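Local coordinates for nitrate transport protein (Xanthomonas axonopodis pv. citri, PDB 3KSX), which probably binds alkanesulfonates in the periplasm as the soluble component of an uptake system, and holds the sulfonate buffer MOPS in this crystal, at residues 86-89 with 90-93; 277-281 with 282-286. One frame throughout, in Å; residues are numbered along the deposited sequence.

Interaction 1: residues 86-89 with 90-93; sequences GDIP and PLFA
I88 O accepts from two amides of the following turn. F92 N donates to I88 O at 3.0 Å (N-H...O 162°), whereas the bond from L91 N, at only 121°, is weak. One residue on, A93 N reaches P89 O at 2.8 Å, giving a second i to i+4 bond. P89 and P90, which have no amide hydrogen, sit in the first turn, where that pattern does not need one, and its bonds begin with F92 N and A93 N. Apolar contacts follow the same spacing. CG2 of I88 lies anti to its backbone N, which carries it along the helix to CE1 of F92 at 3.4 Å; the two side chains run side by side, and the methyl meets the ring obliquely. The other branch, turned back beside the N, brings CD1 of I88 to 4.1 Å from CD1 of L91. The rings of the consecutive prolines lie side by side, P89 CB 3.3 Å from P90 CD, a closeness set largely by their shared peptide bond. Carbonyls also border the second ring: CD of P90 is 3.3 Å from G86 O. Outside the turn, D87 O accepts from Q287 NE2, while G86 N donates to O1 of the bound MOPS. This is a strand-to-helix junction at the ligand pocket, where strand 82-86 of a mixed five-stranded sheet runs into helix 88-95, as in periplasmic binding proteins.

Interaction 2: residues 277-281 with 282-286; sequences QPLSA and QVIKA
L279 and I284 meet with their side chains at about a right angle, CD2 of the leucine 4.0 Å from CG1 of the isoleucine. CG1 of I284 is anti to its carbonyl carbon (chi1 -63°), a torsion that directs it back toward the start of the helix, where it also passes 3.4 Å from S280 O. V283 stands nearer the serine: its CG2 comes to 3.2 Å from S280 OG. S280 OG sits between its own backbone N and carbonyl carbon (chi1 68°) and from there accepts from V283 N at 3.3 Å (N-H...O 159°). S280 is thus the N-cap of helix 281-296. I284 N donates to S280 O at 3.1 Å and K285 N to A281 O at 3.0 Å. K285 lays CB and CG along the carbonyl of A281, CG 3.4 Å from A281 O, before its chain bends away. L279 just before the cap and V283 in the first turn both touch W105 and F213, which places their apolar side against strands 100-106 and 212-217. The neutral S280 hydroxyl supplies V283 N with an acceptor where no helix carbonyl lies four residues earlier, and apolar contacts hold this surface turn to the sheet.

How the interactions relate
Interactions 1 and 2 both lie at the N-terminal ends of helices, 88-95 and 281-296, separated in sequence but close in space: their centres are 15 Å apart and their nearest atoms about 7 Å, without direct touch. Helix 281-296 connects them, because Q287 and T290, just past interaction 2, pack on L91, and F294 farther along meets F92. Y102 is a second bridge, touching P90 and L91 as well as L279. Depth differs: the centre of interaction 1 is 9 Å from that of the chain, against 17 Å for interaction 2. The nearest atoms of G86 and MOPS are about 3 Å apart, so interaction 1 borders the ligand pocket, whereas interaction 2 is a surface contact.

Interaction 1: residues 86-89 with 90-93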
ATOM      1  N   GLY A  86       2.053   0.233   2.253  1.00 22.20           N
ATOM      2  CA  GLY A  86       2.998  -0.643   1.489  1.00 20.85           C
ATOM      3  C   GLY A  86       4.311  -0.931   2.229  1.00 21.72           C
ATOM      4  O   GLY A  86       4.561  -0.436   3.299  1.00 20.73           O
ATOM      5  N   ASP A  87       5.205  -1.680   1.605  1.00 22.34           N
ATOM      6  CA  ASP A  87       6.434  -2.053   2.266  1.00 22.07           C
ATOM      7  C   ASP A  87       7.435  -0.860   2.241  1.00 21.26           C
ATOM      8  O   ASP A  87       8.237  -0.627   3.168  1.00 20.58           O
ATOM      9  CB  ASP A  87       7.026  -3.273   1.595  1.00 22.33           C
ATOM     10  CG  ASP A  87       7.365  -3.111   0.143  1.00 22.27           C
ATOM     11  OD1 ASP A  87       6.720  -2.391  -0.663  1.00 21.89           O
ATOM     12  OD2 ASP A  87       8.315  -3.848  -0.295  1.00 24.99           O
ATOM     13  N   ILE A  88       7.333  -0.028   1.208  1.00 20.41           N
ATOM     14  CA  ILE A  88       8.276   1.119   1.033  1.00 20.20           C
ATOM     15  C   ILE A  88       8.065   2.368   1.884  1.00 21.22           C
ATOM     16  O   ILE A  88       9.104   2.974   2.346  1.00 18.65           O
ATOM     17  CB  ILE A  88       8.436   1.527  -0.495  1.00 21.19           C
ATOM     18  CG1 ILE A  88       8.674   0.279  -1.383  1.00 21.17           C
ATOM     19  CG2 ILE A  88       9.489   2.683  -0.711  1.00 22.82           C
ATOM     20  CD1 ILE A  88       9.902  -0.598  -0.900  1.00 28.65           C
ATOM     21  N   PRO A  89       6.787   2.763   2.128  1.00 19.35           N
ATOM     22  CA  PRO A  89       6.600   4.005   2.915  1.00 20.90           C
ATOM     23  C   PRO A  89       7.348   4.031   4.280  1.00 19.76           C
ATOM     24  O   PRO A  89       8.057   5.029   4.577  1.00 19.59           O
ATOM     25  CB  PRO A  89       5.106   4.126   3.069  1.00 20.52           C
ATOM     26  CG  PRO A  89       4.561   3.526   1.683  1.00 22.34           C
ATOM     27  CD  PRO A  89       5.516   2.311   1.525  1.00 20.05           C
ATOM     28  N   PRO A  90       7.273   2.941   5.068  1.00 20.69           N
ATOM     29  CA  PRO A  90       7.977   2.981   6.327  1.00 22.18           C
ATOM     30  C   PRO A  90       9.481   3.073   6.212  1.00 22.06           C
ATOM     31  O   PRO A  90      10.112   3.615   7.110  1.00 25.06           O
ATOM     32  CB  PRO A  90       7.558   1.703   7.067  1.00 21.59           C
ATOM     33  CG  PRO A  90       6.891   0.820   6.035  1.00 21.59           C
ATOM     34  CD  PRO A  90       6.426   1.739   4.910  1.00 20.24           C
ATOM     35  N   LEU A  91      10.062   2.538   5.128  1.00 21.81           N
ATOM     36  CA  LEU A  91      11.495   2.622   4.898  1.00 22.34           C
ATOM     37  C   LEU A  91      11.850   4.095   4.681  1.00 23.14           C
ATOM     38  O   LEU A  91      12.822   4.639   5.223  1.00 22.87           O
ATOM     39  CB  LEU A  91      11.860   1.758   3.676  1.00 21.10           C
ATOM     40  CG  LEU A  91      11.774   0.244   3.916  1.00 22.41           C
ATOM     41  CD1 LEU A  91      12.045  -0.552   2.595  1.00 23.19           C
ATOM     42  CD2 LEU A  91      12.667  -0.165   5.063  1.00 24.49           C
ATOM     43  N   PHE A  92      11.034   4.763   3.879  1.00 23.59           N
ATOM     44  CA  PHE A  92      11.318   6.194   3.675  1.00 24.05           C
ATOM     45  C   PHE A  92      11.110   6.956   4.949  1.00 25.75           C
ATOM     46  O   PHE A  92      11.850   7.834   5.205  1.00 25.47           O
ATOM     47  CB  PHE A  92      10.444   6.792   2.542  1.00 25.72           C
ATOM     48  CG  PHE A  92      11.042   6.634   1.177  1.00 26.51           C
ATOM     49  CD1 PHE A  92      11.234   5.361   0.625  1.00 26.44           C
ATOM     50  CD2 PHE A  92      11.393   7.745   0.400  1.00 31.91           C
ATOM     51  CE1 PHE A  92      11.825   5.209  -0.650  1.00 29.52           C
ATOM     52  CE2 PHE A  92      11.968   7.572  -0.918  1.00 27.62           C
ATOM     53  CZ  PHE A  92      12.185   6.315  -1.411  1.00 31.61           C
ATOM     54  N   ALA A  93      10.063   6.669   5.730  1.00 24.18           N
ATOM     55  CA  ALA A  93       9.868   7.326   7.043  1.00 25.48           C
ATOM     56  C   ALA A  93      10.997   7.104   8.059  1.00 26.33           C
ATOM     57  O   ALA A  93      11.471   8.082   8.637  1.00 27.03           O
ATOM     58  CB  ALA A  93       8.519   6.910   7.640  1.00 23.55           C
TER

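Interaction 2: residues 277-281 with 282-286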
ATOM      1  N   GLN A 277      -1.216 -10.204   9.875  1.00 29.90           N
ATOM      2  CA  GLN A 277      -0.703 -11.124  10.928  1.00 28.85           C
ATOM      3  C   GLN A 277       0.662 -10.658  11.392  1.00 26.81           C
ATOM      4  O   GLN A 277       1.221  -9.637  10.845  1.00 25.14           O
ATOM      5  CB  GLN A 277      -0.584 -12.484  10.358  1.00 29.84           C
ATOM      6  CG  GLN A 277      -0.073 -12.436   8.918  1.00 34.08           C
ATOM      7  CD  GLN A 277      -0.377 -13.720   8.177  1.00 37.80           C
ATOM      8  OE1 GLN A 277      -1.370 -13.827   7.444  1.00 40.50           O
ATOM      9  NE2 GLN A 277       0.496 -14.691   8.334  1.00 38.59           N
ATOM     10  N   PRO A 278       1.235 -11.380  12.366  1.00 27.18           N
ATOM     11  CA  PRO A 278       2.488 -10.981  12.900  1.00 26.35           C
ATOM     12  C   PRO A 278       3.567 -11.115  11.865  1.00 24.33           C
ATOM     13  O   PRO A 278       3.463 -11.893  10.920  1.00 24.08           O
ATOM     14  CB  PRO A 278       2.759 -12.008  13.995  1.00 28.45           C
ATOM     15  CG  PRO A 278       1.418 -12.491  14.411  1.00 29.98           C
ATOM     16  CD  PRO A 278       0.685 -12.539  13.100  1.00 26.56           C
ATOM     17  N   LEU A 279       4.570 -10.292  11.999  1.00 22.52           N
ATOM     18  CA  LEU A 279       5.743 -10.356  11.127  1.00 23.87           C
ATOM     19  C   LEU A 279       6.537 -11.628  11.414  1.00 24.77           C
ATOM     20  O   LEU A 279       6.807 -12.001  12.578  1.00 26.40           O
ATOM     21  CB  LEU A 279       6.658  -9.086  11.263  1.00 23.27           C
ATOM     22  CG  LEU A 279       6.099  -7.784  10.584  1.00 23.07           C
ATOM     23  CD1 LEU A 279       5.071  -7.024  11.418  1.00 22.64           C
ATOM     24  CD2 LEU A 279       7.277  -6.859  10.331  1.00 19.66           C
ATOM     25  N   SER A 280       6.886 -12.302  10.336  1.00 24.00           N
ATOM     26  CA  SER A 280       7.713 -13.528  10.473  1.00 23.69           C
ATOM     27  C   SER A 280       9.173 -13.156  10.251  1.00 22.95           C
ATOM     28  O   SER A 280       9.452 -12.093   9.670  1.00 20.72           O
ATOM     29  CB  SER A 280       7.244 -14.537   9.385  1.00 23.65           C
ATOM     30  OG  SER A 280       7.572 -14.065   8.081  1.00 25.18           O
ATOM     31  N   ALA A 281      10.107 -14.071  10.589  1.00 22.15           N
ATOM     32  CA  ALA A 281      11.505 -13.846  10.341  1.00 23.17           C
ATOM     33  C   ALA A 281      11.855 -13.543   8.897  1.00 23.09           C
ATOM     34  O   ALA A 281      12.591 -12.590   8.599  1.00 20.56           O
ATOM     35  CB  ALA A 281      12.347 -14.969  10.941  1.00 24.51           C
ATOM     36  N   GLN A 282      11.268 -14.293   7.975  1.00 22.73           N
ATOM     37  CA  GLN A 282      11.564 -14.122   6.567  1.00 23.27           C
ATOM     38  C   GLN A 282      11.029 -12.784   6.044  1.00 21.31           C
ATOM     39  O   GLN A 282      11.669 -12.181   5.216  1.00 20.97           O
ATOM     40  CB  GLN A 282      11.014 -15.301   5.727  1.00 23.65           C
ATOM     41  CG  GLN A 282      11.730 -16.645   5.957  1.00 29.32           C
ATOM     42  CD  GLN A 282      13.237 -16.516   5.905  1.00 32.67           C
ATOM     43  OE1 GLN A 282      13.919 -16.803   6.893  1.00 42.94           O
ATOM     44  NE2 GLN A 282      13.766 -16.065   4.784  1.00 35.95           N
ATOM     45  N   VAL A 283       9.873 -12.332   6.508  1.00 19.58           N
ATOM     46  CA  VAL A 283       9.306 -11.052   6.128  1.00 20.86           C
ATOM     47  C   VAL A 283      10.227  -9.892   6.583  1.00 20.12           C
ATOM     48  O   VAL A 283      10.596  -8.973   5.785  1.00 22.73           O
ATOM     49  CB  VAL A 283       7.854 -10.932   6.680  1.00 20.70           C
ATOM     50  CG1 VAL A 283       7.459  -9.532   6.697  1.00 22.05           C
ATOM     51  CG2 VAL A 283       6.784 -11.885   5.882  1.00 19.06           C
ATOM     52  N   ILE A 284      10.701  -9.974   7.853  1.00 20.24           N
ATOM     53  CA  ILE A 284      11.640  -8.951   8.375  1.00 20.39           C
ATOM     54  C   ILE A 284      12.912  -8.894   7.524  1.00 19.36           C
ATOM     55  O   ILE A 284      13.365  -7.823   7.068  1.00 22.28           O
ATOM     56  CB  ILE A 284      11.919  -9.179   9.854  1.00 19.65           C
ATOM     57  CG1 ILE A 284      10.617  -9.019  10.670  1.00 20.93           C
ATOM     58  CG2 ILE A 284      12.982  -8.094  10.321  1.00 19.11           C
ATOM     59  CD1 ILE A 284      10.707  -9.766  11.997  1.00 21.77           C
ATOM     60  N   LYS A 285      13.510 -10.029   7.294  1.00 19.91           N
ATOM     61  CA  LYS A 285      14.675 -10.135   6.384  1.00 20.04           C
ATOM     62  C   LYS A 285      14.377  -9.547   5.002  1.00 20.35           C
ATOM     63  O   LYS A 285      15.255  -8.830   4.444  1.00 19.85           O
ATOM     64  CB  LYS A 285      15.139 -11.636   6.303  1.00 19.59           C
ATOM     65  CG  LYS A 285      15.805 -12.102   7.644  1.00 21.67           C
ATOM     66  CD  LYS A 285      16.229 -13.571   7.688  1.00 25.43           C
ATOM     67  CE  LYS A 285      17.358 -13.903   6.775  1.00 38.38           C
ATOM     68  NZ  LYS A 285      18.664 -13.470   7.340  1.00 44.92           N
ATOM     69  N   ALA A 286      13.194  -9.866   4.439  1.00 20.91           N
ATOM     70  CA  ALA A 286      12.801  -9.353   3.090  1.00 20.74           C
ATOM     71  C   ALA A 286      12.767  -7.818   3.103  1.00 22.17           C
ATOM     72  O   ALA A 286      13.355  -7.149   2.239  1.00 22.14           O
ATOM     73  CB  ALA A 286      11.420  -9.995   2.639  1.00 20.60           C
TER